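Local coordinates for hemolysin-related protein (Vibrio cholerae serotype O1, PDB 6MLT) that is a secreted biofilm matrix protein that binds metal ions and probably helps biofilms adhere to surfaces, in part through carbohydrate binding, at residues Q39-N44 and S82-Y87; K14-W19 and D528-N533; A103-D106 and I111-V114. All coordinates share one frame; numbering follows the deposited sequence.

Contact 1: residues Q39-N44 and S82-Y87. With CA (calcium ion), chain C; CA (calcium ion), chain B.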
loop_
_atom_site.group_PDB
_atom_site.type_symbol
_atom_site.label_atom_id
_atom_site.label_comp_id
_atom_site.label_asym_id
_atom_site.label_seq_id
_atom_site.Cartn_x
_atom_site.Cartn_y
_atom_site.Cartn_z
ATOM N N GLN A 39 5.327 2.041 -19.965
ATOM C CA GLN A 39 5.414 2.687 -21.276
ATOM C C GLN A 39 6.668 2.233 -22.025
ATOM O O GLN A 39 7.780 2.318 -21.495
ATOM C CB GLN A 39 5.455 4.208 -21.119
ATOM C CG GLN A 39 4.294 4.828 -20.364
ATOM C CD GLN A 39 3.070 5.058 -21.232
ATOM O OE1 GLN A 39 3.091 4.835 -22.443
ATOM N NE2 GLN A 39 1.993 5.514 -20.609
ATOM N N LEU A 40 6.504 1.796 -23.279
ATOM C CA LEU A 40 7.637 1.287 -24.046
ATOM C C LEU A 40 7.814 1.889 -25.433
ATOM O O LEU A 40 8.848 1.626 -26.059
ATOM C CB LEU A 40 7.533 -0.237 -24.196
ATOM C CG LEU A 40 7.616 -1.041 -22.895
ATOM C CD1 LEU A 40 7.340 -2.516 -23.171
ATOM C CD2 LEU A 40 8.967 -0.872 -22.218
ATOM N N ASN A 41 6.869 2.680 -25.940
ATOM C CA ASN A 41 7.048 3.264 -27.264
ATOM C C ASN A 41 6.376 4.627 -27.331
ATOM O O ASN A 41 5.616 5.024 -26.445
ATOM C CB ASN A 41 6.516 2.337 -28.366
ATOM C CG ASN A 41 5.003 2.292 -28.424
ATOM O OD1 ASN A 41 4.339 2.011 -27.434
ATOM N ND2 ASN A 41 4.447 2.585 -29.598
ATOM N N ASP A 42 6.676 5.349 -28.407
ATOM C CA ASP A 42 6.170 6.705 -28.608
ATOM C C ASP A 42 4.892 6.616 -29.432
ATOM O O ASP A 42 4.921 6.605 -30.663
ATOM C CB ASP A 42 7.226 7.566 -29.286
ATOM C CG ASP A 42 6.773 8.997 -29.483
ATOM O OD1 ASP A 42 5.768 9.401 -28.862
ATOM O OD2 ASP A 42 7.425 9.712 -30.271
ATOM N N ASP A 43 3.751 6.545 -28.745
ATOM C CA ASP A 43 2.475 6.391 -29.442
ATOM C C ASP A 43 2.026 7.685 -30.116
ATOM O O ASP A 43 1.502 7.649 -31.235
ATOM C CB ASP A 43 1.403 5.911 -28.470
ATOM C CG ASP A 43 1.610 4.475 -28.047
ATOM O OD1 ASP A 43 1.461 3.570 -28.896
ATOM O OD2 ASP A 43 1.935 4.259 -26.866
ATOM N N ASN A 44 2.199 8.828 -29.457
ATOM C CA ASN A 44 1.723 10.094 -30.006
ATOM C C ASN A 44 2.747 10.789 -30.898
ATOM O O ASN A 44 2.471 11.889 -31.385
ATOM C CB ASN A 44 1.295 11.041 -28.877
ATOM C CG ASN A 44 2.447 11.473 -28.001
ATOM O OD1 ASN A 44 3.608 11.173 -28.276
ATOM N ND2 ASN A 44 2.128 12.191 -26.932
ATOM N N SER A 82 -0.469 -5.643 -30.434
ATOM C CA SER A 82 0.588 -5.972 -31.379
ATOM C C SER A 82 1.945 -5.974 -30.683
ATOM O O SER A 82 2.169 -5.277 -29.691
ATOM C CB SER A 82 0.595 -4.980 -32.545
ATOM O OG SER A 82 0.861 -3.661 -32.097
ATOM N N GLU A 83 2.859 -6.782 -31.206
ATOM C CA GLU A 83 4.168 -6.909 -30.587
ATOM C C GLU A 83 5.044 -5.723 -30.970
ATOM O O GLU A 83 5.189 -5.395 -32.153
ATOM C CB GLU A 83 4.818 -8.225 -30.994
ATOM C CG GLU A 83 4.275 -9.397 -30.207
ATOM C CD GLU A 83 4.732 -10.726 -30.760
ATOM O OE1 GLU A 83 4.005 -11.289 -31.602
ATOM O OE2 GLU A 83 5.817 -11.196 -30.353
ATOM N N LEU A 84 5.607 -5.062 -29.957
ATOM C CA LEU A 84 6.395 -3.852 -30.167
ATOM C C LEU A 84 7.831 -4.134 -30.575
ATOM O O LEU A 84 8.479 -3.251 -31.148
ATOM C CB LEU A 84 6.412 -3.008 -28.888
ATOM C CG LEU A 84 5.064 -2.442 -28.446
ATOM C CD1 LEU A 84 5.183 -1.839 -27.066
ATOM C CD2 LEU A 84 4.591 -1.399 -29.449
ATOM N N TRP A 85 8.354 -5.317 -30.270
ATOM C CA TRP A 85 9.766 -5.610 -30.450
ATOM C C TRP A 85 10.016 -6.352 -31.756
ATOM O O TRP A 85 9.154 -7.073 -32.264
ATOM C CB TRP A 85 10.288 -6.439 -29.279
ATOM C CG TRP A 85 10.361 -5.670 -27.985
ATOM C CD1 TRP A 85 10.178 -4.324 -27.809
ATOM C CD2 TRP A 85 10.635 -6.208 -26.692
ATOM N NE1 TRP A 85 10.327 -3.997 -26.484
ATOM C CE2 TRP A 85 10.611 -5.137 -25.778
ATOM C CE3 TRP A 85 10.903 -7.495 -26.216
ATOM C CZ2 TRP A 85 10.846 -5.314 -24.419
ATOM C CZ3 TRP A 85 11.136 -7.665 -24.870
ATOM C CH2 TRP A 85 11.104 -6.582 -23.987
ATOM N N SER A 86 11.218 -6.172 -32.292
ATOM C CA SER A 86 11.632 -6.877 -33.495
ATOM C C SER A 86 12.216 -8.250 -33.205
ATOM O O SER A 86 12.233 -9.104 -34.101
ATOM C CB SER A 86 12.683 -6.062 -34.245
ATOM O OG SER A 86 13.852 -5.957 -33.447
ATOM N N TYR A 87 12.716 -8.476 -31.989
ATOM C CA TYR A 87 13.415 -9.712 -31.654
ATOM C C TYR A 87 14.611 -9.944 -32.577
ATOM O O TYR A 87 15.022 -11.084 -32.797
ATOM C CB TYR A 87 12.474 -10.917 -31.709
ATOM C CG TYR A 87 11.185 -10.732 -30.942
ATOM C CD1 TYR A 87 11.165 -10.761 -29.553
ATOM C CD2 TYR A 87 9.982 -10.544 -31.611
ATOM C CE1 TYR A 87 9.980 -10.601 -28.855
ATOM C CE2 TYR A 87 8.793 -10.385 -30.921
ATOM C CZ TYR A 87 8.797 -10.413 -29.547
ATOM O OH TYR A 87 7.613 -10.251 -28.863
HETATM CA CA CA C . 2.700 2.139 -25.871
HETATM CA CA CA B . 5.254 10.192 -26.865
HETATM O O HOH W 1 4.273 3.737 -24.704
HETATM O O HOH W 2 1.197 1.415 -27.522
HETATM O O HOH W 3 4.667 11.637 -25.257
#

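Contact 2: residues K14-W19 and D528-N533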
loop_
_atom_site.group_PDB
_atom_site.type_symbol
_atom_site.label_atom_id
_atom_site.label_comp_id
_atom_site.label_asym_id
_atom_site.label_seq_id
_atom_site.Cartn_x
_atom_site.Cartn_y
_atom_site.Cartn_z
ATOM N N LYS A 14 -16.202 -6.317 -22.032
ATOM C CA LYS A 14 -16.049 -6.703 -23.427
ATOM C C LYS A 14 -14.564 -6.725 -23.741
ATOM O O LYS A 14 -13.776 -6.003 -23.120
ATOM C CB LYS A 14 -16.787 -5.750 -24.378
ATOM C CG LYS A 14 -16.188 -4.349 -24.473
ATOM C CD LYS A 14 -17.018 -3.449 -25.378
ATOM C CE LYS A 14 -16.402 -2.067 -25.503
ATOM N NZ LYS A 14 -17.280 -1.135 -26.274
ATOM N N LEU A 15 -14.187 -7.554 -24.711
ATOM C CA LEU A 15 -12.783 -7.706 -25.053
ATOM C C LEU A 15 -12.271 -6.445 -25.734
ATOM O O LEU A 15 -12.887 -5.937 -26.677
ATOM C CB LEU A 15 -12.580 -8.915 -25.966
ATOM C CG LEU A 15 -11.119 -9.305 -26.215
ATOM C CD1 LEU A 15 -10.540 -9.998 -24.996
ATOM C CD2 LEU A 15 -10.999 -10.197 -27.453
ATOM N N LYS A 16 -11.142 -5.936 -25.245
ATOM C CA LYS A 16 -10.449 -4.829 -25.889
ATOM C C LYS A 16 -9.484 -5.333 -26.956
ATOM O O LYS A 16 -9.546 -4.892 -28.108
ATOM C CB LYS A 16 -9.704 -4.004 -24.840
ATOM C CG LYS A 16 -8.962 -2.799 -25.391
ATOM C CD LYS A 16 -8.356 -1.994 -24.250
ATOM C CE LYS A 16 -7.640 -0.751 -24.734
ATOM N NZ LYS A 16 -7.333 0.155 -23.594
ATOM N N TRP A 17 -8.580 -6.238 -26.584
ATOM C CA TRP A 17 -7.783 -6.976 -27.555
ATOM C C TRP A 17 -7.260 -8.239 -26.889
ATOM O O TRP A 17 -7.334 -8.400 -25.670
ATOM C CB TRP A 17 -6.622 -6.140 -28.124
ATOM C CG TRP A 17 -5.630 -5.522 -27.135
ATOM C CD1 TRP A 17 -5.557 -4.207 -26.780
ATOM C CD2 TRP A 17 -4.554 -6.180 -26.436
ATOM N NE1 TRP A 17 -4.523 -4.005 -25.901
ATOM C CE2 TRP A 17 -3.892 -5.197 -25.668
ATOM C CE3 TRP A 17 -4.096 -7.499 -26.377
ATOM C CZ2 TRP A 17 -2.788 -5.491 -24.860
ATOM C CZ3 TRP A 17 -3.004 -7.794 -25.569
ATOM C CH2 TRP A 17 -2.365 -6.794 -24.819
ATOM N N SER A 18 -6.729 -9.143 -27.715
ATOM C CA SER A 18 -6.079 -10.345 -27.219
ATOM C C SER A 18 -4.851 -10.628 -28.067
ATOM O O SER A 18 -4.770 -10.220 -29.231
ATOM C CB SER A 18 -7.025 -11.560 -27.229
ATOM O OG SER A 18 -7.353 -11.945 -28.547
ATOM N N TRP A 19 -3.888 -11.308 -27.456
ATOM C CA TRP A 19 -2.696 -11.797 -28.130
ATOM C C TRP A 19 -2.607 -13.293 -27.877
ATOM O O TRP A 19 -2.716 -13.737 -26.730
ATOM C CB TRP A 19 -1.436 -11.086 -27.616
ATOM C CG TRP A 19 -0.165 -11.578 -28.231
ATOM C CD1 TRP A 19 0.514 -11.019 -29.276
ATOM C CD2 TRP A 19 0.580 -12.742 -27.849
ATOM N NE1 TRP A 19 1.628 -11.763 -29.568
ATOM C CE2 TRP A 19 1.694 -12.823 -28.704
ATOM C CE3 TRP A 19 0.413 -13.719 -26.863
ATOM C CZ2 TRP A 19 2.634 -13.846 -28.610
ATOM C CZ3 TRP A 19 1.343 -14.738 -26.774
ATOM C CH2 TRP A 19 2.441 -14.792 -27.642
ATOM N N ASP A 528 -4.834 1.834 -16.199
ATOM C CA ASP A 528 -5.337 2.847 -17.126
ATOM C C ASP A 528 -4.241 3.097 -18.151
ATOM O O ASP A 528 -3.342 3.916 -17.947
ATOM C CB ASP A 528 -5.721 4.120 -16.382
ATOM C CG ASP A 528 -6.304 5.183 -17.300
ATOM O OD1 ASP A 528 -6.355 4.953 -18.529
ATOM O OD2 ASP A 528 -6.715 6.251 -16.790
ATOM N N LEU A 529 -4.323 2.381 -19.273
ATOM C CA LEU A 529 -3.244 2.420 -20.252
ATOM C C LEU A 529 -3.168 3.776 -20.944
ATOM O O LEU A 529 -2.075 4.328 -21.113
ATOM C CB LEU A 529 -3.430 1.299 -21.277
ATOM C CG LEU A 529 -3.590 -0.116 -20.701
ATOM C CD1 LEU A 529 -3.790 -1.132 -21.819
ATOM C CD2 LEU A 529 -2.404 -0.505 -19.836
ATOM N N GLU A 530 -4.313 4.328 -21.351
ATOM C CA GLU A 530 -4.313 5.580 -22.105
ATOM C C GLU A 530 -4.237 6.812 -21.217
ATOM O O GLU A 530 -3.857 7.886 -21.703
ATOM C CB GLU A 530 -5.565 5.680 -22.978
ATOM C CG GLU A 530 -5.655 4.632 -24.080
ATOM C CD GLU A 530 -6.106 3.268 -23.571
ATOM O OE1 GLU A 530 -6.570 3.179 -22.413
ATOM O OE2 GLU A 530 -5.994 2.285 -24.334
ATOM N N GLY A 531 -4.596 6.698 -19.944
ATOM C CA GLY A 531 -4.567 7.849 -19.070
ATOM C C GLY A 531 -5.787 8.737 -19.153
ATOM O O GLY A 531 -5.741 9.876 -18.679
ATOM N N ASN A 532 -6.884 8.250 -19.733
ATOM C CA ASN A 532 -8.116 9.019 -19.846
ATOM C C ASN A 532 -9.194 8.532 -18.882
ATOM O O ASN A 532 -10.386 8.736 -19.131
ATOM C CB ASN A 532 -8.621 8.986 -21.285
ATOM C CG ASN A 532 -7.778 9.845 -22.207
ATOM O OD1 ASN A 532 -7.465 10.994 -21.886
ATOM N ND2 ASN A 532 -7.394 9.291 -23.349
ATOM N N ASN A 533 -8.794 7.903 -17.780
ATOM C CA ASN A 533 -9.692 7.587 -16.676
ATOM C C ASN A 533 -10.671 6.474 -17.028
ATOM O O ASN A 533 -11.763 6.402 -16.460
ATOM C CB ASN A 533 -10.460 8.836 -16.217
ATOM C CG ASN A 533 -10.826 8.783 -14.746
ATOM O OD1 ASN A 533 -10.156 8.122 -13.956
ATOM N ND2 ASN A 533 -11.888 9.480 -14.370
#

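Contact 3: residues A103-D106 and I111-V114. With NA (sodium ion), chain D.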
loop_
_atom_site.group_PDB
_atom_site.type_symbol
_atom_site.label_atom_id
_atom_site.label_comp_id
_atom_site.label_asym_id
_atom_site.label_seq_id
_atom_site.Cartn_x
_atom_site.Cartn_y
_atom_site.Cartn_z
ATOM N N ALA A 103 11.481 -0.407 -14.647
ATOM C CA ALA A 103 11.535 0.970 -14.179
ATOM C C ALA A 103 12.612 1.685 -14.972
ATOM O O ALA A 103 13.459 1.051 -15.607
ATOM C CB ALA A 103 11.840 1.061 -12.678
ATOM N N ASP A 104 12.570 3.015 -14.928
ATOM C CA ASP A 104 13.647 3.837 -15.475
ATOM C C ASP A 104 14.756 3.870 -14.432
ATOM O O ASP A 104 14.717 4.659 -13.487
ATOM C CB ASP A 104 13.146 5.235 -15.815
ATOM C CG ASP A 104 14.224 6.120 -16.434
ATOM O OD1 ASP A 104 15.387 5.674 -16.577
ATOM O OD2 ASP A 104 13.895 7.271 -16.786
ATOM N N LEU A 105 15.744 2.993 -14.599
ATOM C CA LEU A 105 16.736 2.774 -13.555
ATOM C C LEU A 105 17.870 3.789 -13.603
ATOM O O LEU A 105 18.454 4.102 -12.559
ATOM C CB LEU A 105 17.301 1.358 -13.675
ATOM C CG LEU A 105 16.297 0.220 -13.457
ATOM C CD1 LEU A 105 16.941 -1.128 -13.760
ATOM C CD2 LEU A 105 15.762 0.246 -12.049
ATOM N N ASP A 106 18.203 4.308 -14.782
ATOM C CA ASP A 106 19.314 5.238 -14.926
ATOM C C ASP A 106 18.871 6.671 -15.167
ATOM O O ASP A 106 19.724 7.548 -15.324
ATOM C CB ASP A 106 20.248 4.785 -16.058
ATOM C CG ASP A 106 19.568 4.746 -17.418
ATOM O OD1 ASP A 106 18.344 4.980 -17.508
ATOM O OD2 ASP A 106 20.277 4.472 -18.409
ATOM N N ILE A 111 12.320 3.139 -20.067
ATOM C CA ILE A 111 12.112 2.012 -19.164
ATOM C C ILE A 111 13.160 0.941 -19.426
ATOM O O ILE A 111 13.428 0.587 -20.581
ATOM C CB ILE A 111 10.695 1.440 -19.351
ATOM C CG1 ILE A 111 9.631 2.435 -18.874
ATOM C CG2 ILE A 111 10.548 0.080 -18.640
ATOM C CD1 ILE A 111 9.597 2.637 -17.385
ATOM N N GLU A 112 13.726 0.395 -18.347
ATOM C CA GLU A 112 14.532 -0.820 -18.378
ATOM C C GLU A 112 13.735 -1.984 -17.795
ATOM O O GLU A 112 12.882 -1.795 -16.926
ATOM C CB GLU A 112 15.832 -0.658 -17.577
ATOM C CG GLU A 112 16.935 0.109 -18.300
ATOM C CD GLU A 112 16.781 1.614 -18.201
ATOM O OE1 GLU A 112 16.412 2.106 -17.112
ATOM O OE2 GLU A 112 17.029 2.309 -19.215
ATOM N N ILE A 113 14.040 -3.196 -18.256
ATOM C CA ILE A 113 13.299 -4.399 -17.885
ATOM C C ILE A 113 14.274 -5.387 -17.260
ATOM O O ILE A 113 15.228 -5.813 -17.916
ATOM C CB ILE A 113 12.600 -5.022 -19.102
ATOM C CG1 ILE A 113 11.668 -3.991 -19.743
ATOM C CG2 ILE A 113 11.838 -6.280 -18.701
ATOM C CD1 ILE A 113 11.193 -4.380 -21.116
ATOM N N VAL A 114 14.018 -5.773 -16.009
ATOM C CA VAL A 114 14.933 -6.600 -15.227
ATOM C C VAL A 114 14.365 -8.008 -15.134
ATOM O O VAL A 114 13.190 -8.192 -14.789
ATOM C CB VAL A 114 15.159 -6.022 -13.818
ATOM C CG1 VAL A 114 16.292 -6.761 -13.111
ATOM C CG2 VAL A 114 15.447 -4.537 -13.882
HETATM NA NA NA D . 16.275 4.300 -18.321
#

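Contact 1: residues Q39-N44 and S82-Y87
The carboxamide of Asn41 turns one face to Leu84, whose CD2 methyl stands almost squarely above Asn41 CG at 3.9 Å, with CD1 over the same face. Asn41 OD1 binds a calcium ion at 2.3 Å, and ND2 donates a hydrogen bond tilted from the amide plane (3.2 Å) to Asp43 OD1, reaching that oxygen from above the carboxylate plane. The Tyr87 ring carries Trp85 CB over one face, toward the rim, while its OH donates to Glu83 OE2 on the anti side of the carboxylate. Leu84 CD1 also packs on Leu40 CB (4.0 Å). With CG between backbone N and carbonyl carbon (chi1 73°), Asn41 OD1 reaches the ion while the amide face is presented to Leu84. Asp43 OD2 joins the same ion at 2.5 Å; Val54 and Asp56 complete its protein ligands, and one bound water also donates to Gln39 OE1. Asp42 OD1 and Asn44 OD1 grip the second calcium ion, with Asp46, Lys48 and Asp53, in the spacing of an EF-hand loop. The metal and hydrogen bonds restrain the amide, the Leu84 methyls pack on one face, and the cation probably polarises its C=O, making ND2 a stronger donor.

Contact 2: residues K14-W19 and D528-N533
Lys16 and Glu530 join the N-terminal strand to a loop late in the sequence by a salt bridge within one beta-propeller blade. The N-terminal strand 13-19 is the outermost strand of a sheet whose other three strands come from residues 525-559, the Velcro-like closure common in propellers. Lys16 and Trp17 both face Val556, a classic beta bulge in this strand.

The turn 528-533 begins with Asp528, which organises the backbone that follows. Its OD1 accepts from Gly531 N at 2.9 Å, above the carboxylate plane, in an Asx motif, and OD2 takes Asn533 N at 2.8 Å from the syn side. Leu529 comes next, pointing CD1 to the end of Lys16, 4.2 Å from NZ; the same side chain packs against Val54, Ala55 and Ile57 of the adjacent sheet and its loop. Glu530 bends at chi2 (78°), which swings its carboxylate round to the lysine arriving from the opposite direction. Lys16 is stretched out, with CG anti to the backbone N (chi1 -179°) and the rest of the chain extended, and thereby reaches from strand to turn. Ser536 OG, at the start of strand 536-541, is a second partner of the ammonium group. The lysine is held chiefly by one carboxylate oxygen: NZ is 2.6 Å from Glu530 OE2, on its syn lone pair, against 3.3 Å from Glu530 OE1.

Contact 3: residues A103-D106 and I111-V114
Ala103 and Glu112 form an antiparallel hydrogen-bonded pair at the mouth of a tight loop, Ala103 N donating to Glu112 O at 3.0 Å and Glu112 N returning a bond to Ala103 O at 2.8 Å. Beyond this pair the segment 103-106 turns off, and a sodium ion takes over as the link between the two sides. Glu112 chelates it with both carboxylate oxygens, OE2 at 2.3 Å and OE1 at 2.5 Å. A bend at chi2 (82°) folds the glutamate back to the ion. OE1 does double duty, since Leu105 N also donates to it, at 2.7 Å and nearly along the C-O axis; this bond should help fix the rotation of the carboxylate.

Asp104 and Asp106 each give the ion a single oxygen, OD1 in both cases, the Asp106 bond being 2.3 Å long. Their carboxylate planes are turned 59° and 77° from that of Glu112. The second oxygens of the two aspartates have other partners: Asp104 OD2 accepts from Gly109 N, and Asp106 OD2 pairs with Lys133, which also bonds to the metal-bound Glu112 OE2, probably offsetting some of the gathered negative charge. Next to the site, Leu105 CD1 packs on Val114 CG2 at 3.7 Å, and Ile111 CD1 lies against the backbone at Asp104. With Asp108 and the carbonyl of Leu110 completing the shell, the loop from Asp104 to Glu112 follows the DxDxDGxxE pattern of a metal-binding loop joining neighbouring strands of a propeller blade, as in FG-GAP repeats.

The three contacts lie on consecutive sheets of the beta-propeller, on the same side of the chain's centre. Contact 2 brings the N-terminal strand 13-19 together with the loop after strand 525-527 in one blade and encloses the other two in sequence; contact 1 belongs to the next sheet (strands 28-30 to 93-94), and contact 3 follows on strands 101-103 and 112-115. Contact 1 is the middle member, its centre about 15 Å from either neighbour's, whereas the centres of contacts 2 and 3 are about 23 Å apart without touching. Glu83 probably accepts a hydrogen bond from Trp19, and Trp85 packs on Ile113. The paired calcium sites therefore sit between the closure of the ring and a sodium-bound blade loop.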